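Local coordinates for protein similar to sp|P32453 Saccharomyces cerevisiae YNL315c ATP11 (Candida glabrata CBS 138, PDB 2P4F) that probably acts as a mitochondrial chaperone that binds unfolded protein, in the manner of yeast Atp11, an assembly factor for the F1 ATPase, at residues D103-L108 against F121-K126; V152-F157 against L274-N279; Q182-Q187 against V194-T199; Q218-L223 against L231-V236. All coordinates share one frame; numbering follows the deposited sequence.

Contact 1: residues D103-L108 against F121-K126; sequences DDYLKL and FLWRAK
Tyr105 meets Trp123 and Lys126 of helix 116-126 along much of its side chain. Its CB is wedged between the two, 3.9 Å from Trp123 CZ3 and 4.0 Å from Lys126 CE. Beyond it the ring divides: CD1 looks to the lysine methylene CE, while CD2 comes to 3.9 Å from Trp123 CH2, in the plane of the indole and at its edge. The two rings are inclined at 67° and meet obliquely. At the tip the hydroxyl leaves both segments and hydrogen-bonds Gln218, just as the indole NE1 of Trp123 bonds the carbonyl of Met232. Each large aromatic packs carbon surface here and spends its polar atom on the antiparallel sheet, so that the short helix 102-105 and helix 116-126 pack together against the sheet of this half-barrel chaperone domain. Next to the tyrosine, Leu106 comes to the edge of the indole as well: its CD1 lies 3.7 Å from Trp123 CE3, and CD2 faces Leu122 CB more loosely. Lys126 suits the outer border because its long aliphatic part can cross the tyrosine at about a right angle. The chain bends at chi2 (68°), which carries CE across to Tyr105 and leaves NZ 3.5 Å from Tyr105 O, too long to count as a hydrogen bond.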
# COMPACT_ATOMS: atom_id res chain seq x y z
N ASP A 103 -17.00 7.32 2.34
CA ASP A 103 -18.13 8.29 2.40
C ASP A 103 -17.71 9.69 2.81
O ASP A 103 -18.37 10.70 2.52
CB ASP A 103 -19.16 7.74 3.37
CG ASP A 103 -20.50 8.45 3.30
OD1 ASP A 103 -21.18 8.46 2.25
OD2 ASP A 103 -20.88 8.99 4.36
N ASP A 104 -16.60 9.81 3.57
CA ASP A 104 -16.08 11.12 3.94
C ASP A 104 -15.47 11.88 2.77
O ASP A 104 -15.26 13.09 2.84
CB ASP A 104 -15.01 10.94 5.02
CG ASP A 104 -15.60 10.38 6.32
OD1 ASP A 104 -16.66 10.92 6.76
OD2 ASP A 104 -15.03 9.43 6.90
N TYR A 105 -15.15 11.20 1.67
CA TYR A 105 -14.57 11.84 0.51
C TYR A 105 -15.57 11.96 -0.64
O TYR A 105 -15.62 13.00 -1.31
CB TYR A 105 -13.38 11.02 0.00
CG TYR A 105 -12.27 10.80 1.01
CD1 TYR A 105 -11.64 11.87 1.63
CD2 TYR A 105 -11.81 9.52 1.28
CE1 TYR A 105 -10.59 11.68 2.55
CE2 TYR A 105 -10.78 9.31 2.19
CZ TYR A 105 -10.18 10.37 2.81
OH TYR A 105 -9.13 10.16 3.70
N LEU A 106 -16.34 10.89 -0.87
CA LEU A 106 -17.36 10.85 -1.91
C LEU A 106 -18.62 10.23 -1.28
O LEU A 106 -18.49 9.07 -0.83
CB LEU A 106 -17.04 10.00 -3.14
CG LEU A 106 -15.79 10.34 -3.94
CD1 LEU A 106 -15.55 9.28 -5.02
CD2 LEU A 106 -15.91 11.73 -4.56
N LYS A 107 -19.74 10.89 -1.23
CA LYS A 107 -20.89 10.32 -0.54
C LYS A 107 -21.42 9.10 -1.27
O LYS A 107 -21.79 9.11 -2.46
CB LYS A 107 -22.02 11.36 -0.41
CG LYS A 107 -21.64 12.53 0.50
CD LYS A 107 -21.31 12.07 1.91
CE LYS A 107 -20.58 13.09 2.75
NZ LYS A 107 -19.10 13.08 2.71
N LEU A 108 -21.46 8.01 -0.53
CA LEU A 108 -21.85 6.76 -1.20
C LEU A 108 -23.25 6.83 -1.75
O LEU A 108 -23.50 6.28 -2.82
CB LEU A 108 -21.79 5.55 -0.26
CG LEU A 108 -20.44 5.37 0.44
CD1 LEU A 108 -20.47 4.17 1.37
CD2 LEU A 108 -19.37 5.22 -0.64
N PHE A 121 -13.58 8.91 -12.42
CA PHE A 121 -13.34 10.35 -12.73
C PHE A 121 -13.46 11.20 -11.49
O PHE A 121 -12.68 12.10 -11.22
CB PHE A 121 -14.39 10.79 -13.74
CG PHE A 121 -14.13 10.26 -15.16
CD1 PHE A 121 -12.97 9.62 -15.57
CD2 PHE A 121 -15.14 10.44 -16.09
CE1 PHE A 121 -12.84 9.19 -16.87
CE2 PHE A 121 -14.99 10.05 -17.40
CZ PHE A 121 -13.83 9.42 -17.81
N LEU A 122 -14.51 10.90 -10.72
CA LEU A 122 -14.73 11.74 -9.51
C LEU A 122 -13.61 11.58 -8.50
O LEU A 122 -13.22 12.53 -7.85
CB LEU A 122 -16.05 11.39 -8.83
CG LEU A 122 -17.31 11.79 -9.59
CD1 LEU A 122 -18.50 11.24 -8.81
CD2 LEU A 122 -17.36 13.32 -9.73
N TRP A 123 -13.15 10.35 -8.38
CA TRP A 123 -12.08 10.09 -7.38
C TRP A 123 -10.80 10.80 -7.81
O TRP A 123 -10.12 11.44 -6.99
CB TRP A 123 -11.86 8.61 -7.31
CG TRP A 123 -10.86 8.10 -6.33
CD1 TRP A 123 -9.68 7.43 -6.55
CD2 TRP A 123 -11.00 8.21 -4.90
NE1 TRP A 123 -9.10 7.13 -5.32
CE2 TRP A 123 -9.88 7.59 -4.30
CE3 TRP A 123 -11.97 8.77 -4.08
CZ2 TRP A 123 -9.68 7.50 -2.92
CZ3 TRP A 123 -11.78 8.69 -2.68
CH2 TRP A 123 -10.65 8.07 -2.13
N ARG A 124 -10.48 10.68 -9.12
CA ARG A 124 -9.27 11.39 -9.55
C ARG A 124 -9.45 12.90 -9.43
O ARG A 124 -8.49 13.59 -9.08
CB ARG A 124 -8.92 10.94 -10.98
CG ARG A 124 -8.54 9.46 -11.01
CD ARG A 124 -8.01 9.13 -12.40
NE ARG A 124 -7.73 7.70 -12.50
CZ ARG A 124 -6.68 7.05 -12.01
NH1 ARG A 124 -5.74 7.71 -11.34
NH2 ARG A 124 -6.58 5.73 -12.20
N ALA A 125 -10.65 13.44 -9.72
CA ALA A 125 -10.86 14.89 -9.60
C ALA A 125 -10.68 15.30 -8.15
O ALA A 125 -10.14 16.40 -7.87
CB ALA A 125 -12.25 15.32 -10.08
N LYS A 126 -11.14 14.45 -7.23
CA LYS A 126 -11.11 14.81 -5.78
C LYS A 126 -9.71 15.13 -5.32
O LYS A 126 -9.44 16.03 -4.52
CB LYS A 126 -11.70 13.65 -4.97
CG LYS A 126 -11.54 13.69 -3.46
CD LYS A 126 -12.37 14.82 -2.86
CE LYS A 126 -12.48 14.64 -1.35
NZ LYS A 126 -13.37 15.67 -0.72

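Contact 2: residues V152-F157 against L274-N279; sequences VKNPLF and LLEDFN
Asn279 grips the backbone of Leu156 with both ends of its amide. Leu156 N donates to Asn279 OD1 at 3.1 Å, in the carbonyl plane and on a lone pair, while Asn279 ND2 returns a shorter bond of 2.8 Å to Leu156 O, bent to 136° at the hydrogen. The same ND2 gives its other hydrogen to Leu275 O, one turn back in its own helix, in a nearly straight bond (176°); this fixes the amide's rotation. A carboxamide suits this place because it carries a donor and an acceptor side by side, to match the N-H and C=O of one residue. A water links the second asparagine, Asn154, to Glu276: it accepts from Asn154 ND2 and donates to Glu276 OE2, and ND2 also bonds Tyr150 O. The Asn279 bonds to Leu156 and the water bridge fasten helix 266-280 to the bend where helix 140-153 gives way to strand 156-162, an outermost strand of the sheet. Farther out the contact becomes apolar. Leu275 CD1 lies over one face of Phe157 in a CH-pi contact, 3.9 Å from the ring centroid. Phe278 meets the same ring in an offset edge-to-face pair, Phe157 presenting its edge, with the planes at 86°. Leu156 CG rests at the rim of the Phe278 ring, 3.8 Å from CE2, and Phe157 CZ reaches Leu274 CD2 at 4.2 Å.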
# COMPACT_ATOMS: atom_id res chain seq x y z
N VAL A 152 -3.20 -9.52 5.49
CA VAL A 152 -3.74 -9.91 6.82
C VAL A 152 -2.79 -10.88 7.52
O VAL A 152 -2.47 -10.76 8.70
CB VAL A 152 -5.14 -10.54 6.69
CG1 VAL A 152 -5.52 -11.25 7.99
CG2 VAL A 152 -6.17 -9.47 6.31
N LYS A 153 -2.29 -11.86 6.76
CA LYS A 153 -1.41 -12.89 7.35
C LYS A 153 0.01 -12.38 7.55
O LYS A 153 0.70 -12.96 8.37
CB LYS A 153 -1.39 -14.12 6.41
CG LYS A 153 -2.73 -14.86 6.49
CD LYS A 153 -2.82 -16.08 5.66
CE LYS A 153 -3.98 -16.91 6.27
NZ LYS A 153 -4.46 -16.18 7.49
N ASN A 154 0.44 -11.36 6.83
CA ASN A 154 1.83 -10.90 6.81
C ASN A 154 1.88 -9.38 6.91
O ASN A 154 2.33 -8.75 5.96
CB ASN A 154 2.52 -11.36 5.51
CG ASN A 154 2.47 -12.88 5.33
OD1 ASN A 154 3.27 -13.60 5.91
ND2 ASN A 154 1.51 -13.31 4.51
N PRO A 155 1.39 -8.80 7.98
CA PRO A 155 1.10 -7.36 8.00
C PRO A 155 2.32 -6.46 8.15
O PRO A 155 2.14 -5.23 8.09
CB PRO A 155 0.13 -7.19 9.19
CG PRO A 155 0.57 -8.29 10.14
CD PRO A 155 0.89 -9.45 9.22
N LEU A 156 3.52 -7.00 8.33
CA LEU A 156 4.70 -6.15 8.53
C LEU A 156 5.75 -6.55 7.51
O LEU A 156 5.94 -7.75 7.26
CB LEU A 156 5.22 -6.33 9.96
CG LEU A 156 6.38 -5.40 10.34
CD1 LEU A 156 5.92 -3.94 10.34
CD2 LEU A 156 6.96 -5.79 11.71
N PHE A 157 6.47 -5.60 6.96
CA PHE A 157 7.59 -5.98 6.09
C PHE A 157 8.63 -4.87 6.13
O PHE A 157 8.41 -3.85 6.78
CB PHE A 157 7.12 -6.26 4.67
CG PHE A 157 8.08 -7.12 3.82
CD1 PHE A 157 8.69 -8.26 4.36
CD2 PHE A 157 8.33 -6.78 2.52
CE1 PHE A 157 9.54 -9.07 3.59
CE2 PHE A 157 9.17 -7.58 1.73
CZ PHE A 157 9.75 -8.72 2.29
N LEU A 274 9.85 -14.84 1.03
CA LEU A 274 10.59 -13.96 1.93
C LEU A 274 9.66 -13.16 2.84
O LEU A 274 9.96 -12.90 4.04
CB LEU A 274 11.40 -12.95 1.10
CG LEU A 274 12.45 -12.16 1.83
CD1 LEU A 274 13.59 -13.05 2.36
CD2 LEU A 274 12.99 -11.03 0.94
N LEU A 275 8.55 -12.71 2.28
CA LEU A 275 7.52 -12.00 3.07
C LEU A 275 7.04 -12.90 4.21
O LEU A 275 6.91 -12.49 5.41
CB LEU A 275 6.34 -11.60 2.16
CG LEU A 275 5.12 -11.04 2.90
CD1 LEU A 275 5.47 -9.71 3.54
CD2 LEU A 275 3.98 -10.92 1.90
N GLU A 276 6.74 -14.15 3.86
CA GLU A 276 6.23 -15.06 4.91
C GLU A 276 7.30 -15.35 5.95
O GLU A 276 7.06 -15.35 7.15
CB GLU A 276 5.71 -16.37 4.26
CG GLU A 276 4.45 -16.08 3.41
CD GLU A 276 3.96 -17.31 2.68
OE1 GLU A 276 4.75 -18.28 2.47
OE2 GLU A 276 2.75 -17.32 2.32
N ASP A 277 8.53 -15.57 5.49
CA ASP A 277 9.61 -15.84 6.45
C ASP A 277 9.84 -14.69 7.40
O ASP A 277 10.09 -14.89 8.61
CB ASP A 277 10.91 -16.13 5.68
CG ASP A 277 10.92 -17.51 5.08
OD1 ASP A 277 10.10 -18.38 5.43
OD2 ASP A 277 11.79 -17.72 4.19
N PHE A 278 9.76 -13.45 6.88
CA PHE A 278 9.89 -12.29 7.78
C PHE A 278 8.79 -12.34 8.84
O PHE A 278 9.05 -12.19 10.04
CB PHE A 278 9.79 -11.00 6.94
CG PHE A 278 9.94 -9.76 7.82
CD1 PHE A 278 11.19 -9.26 8.16
CD2 PHE A 278 8.79 -9.11 8.28
CE1 PHE A 278 11.27 -8.14 8.95
CE2 PHE A 278 8.86 -7.99 9.09
CZ PHE A 278 10.11 -7.51 9.40
N ASN A 279 7.53 -12.51 8.40
CA ASN A 279 6.42 -12.41 9.34
C ASN A 279 6.33 -13.56 10.33
O ASN A 279 5.75 -13.41 11.41
CB ASN A 279 5.09 -12.28 8.55
CG ASN A 279 4.95 -10.81 8.16
OD1 ASN A 279 4.35 -9.98 8.90
ND2 ASN A 279 5.45 -10.48 6.97
O HOH W 1 0.79 -16.07 3.70

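Contact 3: residues Q182-Q187 against V194-T199; sequences QYVQWQ and VHCLIT
Trp186 and Cys196 face each other across two antiparallel strands as a non-hydrogen-bonded pair, and the tryptophan lays its six-membered ring flat beneath the cysteine. Cys196 CB stands 4.0 Å from the ring centroid in a CH-pi contact; SG is also over the face, at 4.2 Å, in a sulfur-aromatic contact. With SG anti to the backbone N (chi1 -178°), the sulfur also lies 3.7 Å from Val184 CG1. Val194 approaches the indole differently, its CG1 coming to the edge at 3.5 Å from Trp186 CE3. Small Cys196 and branched Val194 suit a place beside so wide a ring, and Ile198 continues this buried face, its CG2 against Gln182 CB. Helices 140-153 and 244-257 cover it, touching Trp186 from both. The other face carries Tyr183, Gln185, Gln187, His195, Leu197 and Thr199, more polar and partly exposed. There Gln187 crosses Leu197 at about a right angle, its OE1 3.5 Å from Leu197 CD1, and His195 turns away to hydrogen-bond Gln218. Six backbone bonds join Tyr183 with Thr199, Gln185 with Leu197 and Gln187 with His195; the last pair is the straightest, the His195 N to Gln187 O bond measuring 2.7 Å at 174°. Such alternation is characteristic of a beta hairpin with helices packed on its apolar face, here part of the half-barrel sheet, next to edge strand 156-162.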
# COMPACT_ATOMS: atom_id res chain seq x y z
N GLN A 182 12.89 0.78 5.03
CA GLN A 182 11.57 1.29 5.39
C GLN A 182 10.76 0.18 6.01
O GLN A 182 10.80 -0.91 5.46
CB GLN A 182 10.83 1.77 4.14
CG GLN A 182 11.67 2.68 3.24
CD GLN A 182 12.15 3.95 3.89
OE1 GLN A 182 11.35 4.65 4.52
NE2 GLN A 182 13.44 4.33 3.74
N TYR A 183 10.02 0.46 7.09
CA TYR A 183 8.97 -0.47 7.47
C TYR A 183 7.75 -0.25 6.62
O TYR A 183 7.41 0.91 6.31
CB TYR A 183 8.59 -0.19 8.92
CG TYR A 183 9.41 -0.90 9.97
CD1 TYR A 183 9.51 -2.29 9.93
CD2 TYR A 183 10.02 -0.22 11.00
CE1 TYR A 183 10.25 -2.98 10.89
CE2 TYR A 183 10.75 -0.89 11.98
CZ TYR A 183 10.87 -2.28 11.91
OH TYR A 183 11.55 -2.98 12.85
N VAL A 184 7.08 -1.34 6.30
CA VAL A 184 5.77 -1.36 5.67
C VAL A 184 4.81 -1.97 6.66
O VAL A 184 5.10 -3.11 7.11
CB VAL A 184 5.78 -2.20 4.38
CG1 VAL A 184 4.38 -2.33 3.78
CG2 VAL A 184 6.78 -1.62 3.38
N GLN A 185 3.72 -1.33 7.03
CA GLN A 185 2.78 -1.94 7.97
C GLN A 185 1.37 -1.82 7.37
O GLN A 185 0.95 -0.71 7.03
CB GLN A 185 2.81 -1.28 9.38
CG GLN A 185 2.01 -2.14 10.39
CD GLN A 185 2.11 -1.61 11.81
OE1 GLN A 185 2.70 -0.51 12.06
NE2 GLN A 185 1.54 -2.37 12.74
N TRP A 186 0.67 -2.95 7.31
CA TRP A 186 -0.73 -2.95 6.93
C TRP A 186 -1.59 -2.86 8.19
O TRP A 186 -1.33 -3.60 9.16
CB TRP A 186 -1.07 -4.22 6.18
CG TRP A 186 -0.47 -4.30 4.81
CD1 TRP A 186 0.74 -4.85 4.45
CD2 TRP A 186 -1.06 -3.81 3.61
NE1 TRP A 186 0.95 -4.73 3.08
CE2 TRP A 186 -0.16 -4.10 2.55
CE3 TRP A 186 -2.29 -3.15 3.33
CZ2 TRP A 186 -0.44 -3.75 1.23
CZ3 TRP A 186 -2.54 -2.83 2.01
CH2 TRP A 186 -1.64 -3.12 0.98
N GLN A 187 -2.53 -1.97 8.18
CA GLN A 187 -3.44 -1.76 9.31
C GLN A 187 -4.87 -1.88 8.81
O GLN A 187 -5.27 -1.24 7.80
CB GLN A 187 -3.20 -0.39 9.95
CG GLN A 187 -1.81 -0.38 10.57
CD GLN A 187 -1.76 0.53 11.76
OE1 GLN A 187 -2.36 1.62 11.72
NE2 GLN A 187 -1.06 0.05 12.77
N VAL A 194 -8.59 -0.20 4.51
CA VAL A 194 -7.30 -0.86 4.80
C VAL A 194 -6.21 0.15 4.59
O VAL A 194 -6.26 0.89 3.58
CB VAL A 194 -7.12 -2.07 3.85
CG1 VAL A 194 -5.73 -2.71 4.08
CG2 VAL A 194 -8.23 -3.10 4.08
N HIS A 195 -5.26 0.26 5.52
CA HIS A 195 -4.20 1.25 5.38
C HIS A 195 -2.85 0.57 5.17
O HIS A 195 -2.63 -0.52 5.73
CB HIS A 195 -4.10 2.09 6.66
CG HIS A 195 -5.33 2.91 6.92
ND1 HIS A 195 -5.47 3.57 8.13
CD2 HIS A 195 -6.40 3.24 6.15
CE1 HIS A 195 -6.63 4.26 8.06
NE2 HIS A 195 -7.23 4.08 6.88
N CYS A 196 -1.97 1.21 4.43
CA CYS A 196 -0.58 0.76 4.32
C CYS A 196 0.28 1.93 4.75
O CYS A 196 0.14 3.03 4.14
CB CYS A 196 -0.31 0.30 2.87
SG CYS A 196 1.41 -0.31 2.74
N LEU A 197 1.13 1.81 5.76
CA LEU A 197 1.91 2.88 6.33
C LEU A 197 3.39 2.58 6.06
O LEU A 197 3.82 1.44 6.35
CB LEU A 197 1.70 2.96 7.84
CG LEU A 197 0.24 2.97 8.35
CD1 LEU A 197 0.27 3.13 9.88
CD2 LEU A 197 -0.58 4.03 7.66
N ILE A 198 4.14 3.53 5.56
CA ILE A 198 5.56 3.33 5.29
C ILE A 198 6.36 4.35 6.08
O ILE A 198 6.10 5.56 6.00
CB ILE A 198 5.84 3.36 3.76
CG1 ILE A 198 4.83 2.51 2.96
CG2 ILE A 198 7.29 2.91 3.50
CD1 ILE A 198 5.08 2.55 1.45
N THR A 199 7.33 3.86 6.86
CA THR A 199 8.07 4.63 7.85
C THR A 199 9.56 4.35 7.73
O THR A 199 9.97 3.19 7.53
CB THR A 199 7.65 4.21 9.27
OG1 THR A 199 6.22 4.32 9.36
CG2 THR A 199 8.28 5.13 10.31

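Contact 4: residues Q218-L223 against L231-V236; sequences QFHLDL and LMNGQV
The His220 ring and the Asn233 amide lie almost in one plane, 4° apart, and meet edge to edge: NE2 donates to Asn233 OD1 at 2.8 Å, a bond bent to 135° at the hydrogen but within the ring plane. Leu231 O also sits at that ring's edge, near CD2. The Phe219 ring, by contrast, is met over a face, where Met232 CG makes a CH-pi contact 4.0 Å from the centroid. Met232 SD approaches obliquely, 3.5 Å from Phe219 CE1, a Met-aromatic contact between side chains that run alongside each other in the same direction. Phe219 and Met232 form a non-hydrogen-bonded pair of antiparallel strands 215-220 and 229-236, neighbours in the half-barrel sheet. The hydrogen-bonded pairs on either side, Gln218 with Asn233 and His220 with Leu231, place their side chains on the opposite face, under helices 102-105 and 116-126. Asparagine suits this buried position because its amide serves two neighbours: ND2 donates to Gln218 OE1 at 3.0 Å, nearly straight and on a lone pair, while OD1 accepts from His220. Asn233 CG stands between its backbone N and carbonyl carbon (chi1 55°), which swings the amide across to the partner strand. Gln218 OE1 has a second partner in Tyr105, and Gln218 NE2 bonds Lys100 O. Farther along, Leu223 CD1 and Leu231 CD1 touch loosely at 4.4 Å, and Leu231 also packs on Val119 and Trp123.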
# COMPACT_ATOMS: atom_id res chain seq x y z
N GLN A 218 -4.56 4.71 1.83
CA GLN A 218 -5.83 4.11 2.17
C GLN A 218 -6.36 3.36 0.94
O GLN A 218 -6.28 3.91 -0.18
CB GLN A 218 -6.91 5.13 2.56
CG GLN A 218 -6.56 6.00 3.80
CD GLN A 218 -7.85 6.70 4.22
OE1 GLN A 218 -8.25 7.64 3.47
NE2 GLN A 218 -8.50 6.27 5.31
N PHE A 219 -6.89 2.15 1.22
CA PHE A 219 -7.64 1.40 0.21
C PHE A 219 -9.06 1.29 0.70
O PHE A 219 -9.28 0.78 1.79
CB PHE A 219 -7.03 0.01 0.03
CG PHE A 219 -5.64 0.03 -0.56
CD1 PHE A 219 -5.42 -0.01 -1.93
CD2 PHE A 219 -4.54 0.06 0.30
CE1 PHE A 219 -4.14 -0.01 -2.51
CE2 PHE A 219 -3.26 0.08 -0.25
CZ PHE A 219 -3.06 0.01 -1.63
N HIS A 220 -9.99 1.79 -0.12
CA HIS A 220 -11.40 1.78 0.27
C HIS A 220 -12.11 0.67 -0.46
O HIS A 220 -12.05 0.64 -1.69
CB HIS A 220 -12.05 3.12 -0.13
CG HIS A 220 -11.35 4.22 0.60
ND1 HIS A 220 -11.58 4.50 1.93
CD2 HIS A 220 -10.41 5.10 0.13
CE1 HIS A 220 -10.80 5.51 2.27
NE2 HIS A 220 -10.06 5.90 1.19
N LEU A 221 -12.77 -0.22 0.24
CA LEU A 221 -13.38 -1.42 -0.35
C LEU A 221 -14.89 -1.33 -0.47
O LEU A 221 -15.57 -2.30 -0.80
CB LEU A 221 -13.05 -2.64 0.56
CG LEU A 221 -11.57 -2.81 0.92
CD1 LEU A 221 -11.46 -4.13 1.69
CD2 LEU A 221 -10.66 -2.74 -0.28
N ASP A 222 -15.48 -0.16 -0.19
CA ASP A 222 -16.91 0.06 -0.12
C ASP A 222 -17.59 -0.32 -1.44
O ASP A 222 -18.80 -0.67 -1.39
CB ASP A 222 -17.19 1.53 0.20
CG ASP A 222 -16.43 1.99 1.44
OD1 ASP A 222 -17.14 2.39 2.42
OD2 ASP A 222 -15.16 2.05 1.47
N LEU A 223 -16.90 -0.18 -2.58
CA LEU A 223 -17.53 -0.49 -3.87
C LEU A 223 -17.05 -1.82 -4.41
O LEU A 223 -17.25 -2.19 -5.60
CB LEU A 223 -17.14 0.62 -4.88
CG LEU A 223 -17.51 2.01 -4.38
CD1 LEU A 223 -17.17 3.05 -5.47
CD2 LEU A 223 -18.95 2.04 -3.93
N LEU A 231 -10.76 1.88 -4.32
CA LEU A 231 -10.28 3.25 -4.56
C LEU A 231 -9.12 3.48 -3.61
O LEU A 231 -9.25 3.22 -2.38
CB LEU A 231 -11.42 4.24 -4.28
CG LEU A 231 -12.57 4.14 -5.32
CD1 LEU A 231 -13.48 5.34 -5.02
CD2 LEU A 231 -12.11 4.13 -6.72
N MET A 232 -7.98 3.97 -4.14
CA MET A 232 -6.80 4.20 -3.30
C MET A 232 -6.42 5.65 -3.23
O MET A 232 -6.49 6.29 -4.30
CB MET A 232 -5.62 3.41 -3.90
CG MET A 232 -4.37 3.50 -3.02
SD MET A 232 -2.90 2.91 -3.93
CE MET A 232 -2.49 4.43 -4.79
N ASN A 233 -6.13 6.17 -2.06
CA ASN A 233 -5.60 7.52 -1.94
C ASN A 233 -4.41 7.44 -0.99
O ASN A 233 -4.51 6.83 0.07
CB ASN A 233 -6.60 8.56 -1.45
CG ASN A 233 -7.24 8.19 -0.13
OD1 ASN A 233 -8.06 7.28 -0.10
ND2 ASN A 233 -6.98 8.82 1.01
N GLY A 234 -3.29 8.03 -1.36
CA GLY A 234 -2.17 8.07 -0.42
C GLY A 234 -1.59 9.45 -0.42
O GLY A 234 -1.81 10.27 -1.34
N GLN A 235 -0.86 9.74 0.64
CA GLN A 235 -0.23 11.06 0.76
C GLN A 235 1.22 10.85 1.19
O GLN A 235 1.47 9.97 2.07
CB GLN A 235 -0.91 11.97 1.80
CG GLN A 235 -2.13 12.72 1.28
CD GLN A 235 -2.96 13.39 2.36
OE1 GLN A 235 -4.03 13.94 2.12
NE2 GLN A 235 -2.46 13.35 3.59
N VAL A 236 2.14 11.60 0.65
CA VAL A 236 3.54 11.59 1.08
C VAL A 236 3.80 12.87 1.85
O VAL A 236 3.46 13.97 1.35
CB VAL A 236 4.51 11.49 -0.12
CG1 VAL A 236 5.97 11.44 0.32
CG2 VAL A 236 4.10 10.27 -0.92

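Overall arrangement
From the N terminus, contact 1 closes first, a short helical loop complete before strand 133-139 begins. Contact 2 then opens where helix 140-153 gives way to strand 156-162 and closes only in helix 266-280, so the long loop between its segments encloses contacts 3 and 4, which follow each other in series. Contact 3 closes the hairpin of strands 179-190 and 193-200; contact 4 pairs the next strand, 215-220, with 229-236. Contacts 2, 3 and 4 adjoin in sequence across one sheet through backbone bonds, Phe157 to Val184 and Val194 to Phe219. Contact 1 rests on contact 4, and its centre lies about 32 Å from that of contact 2, across the chain's centre.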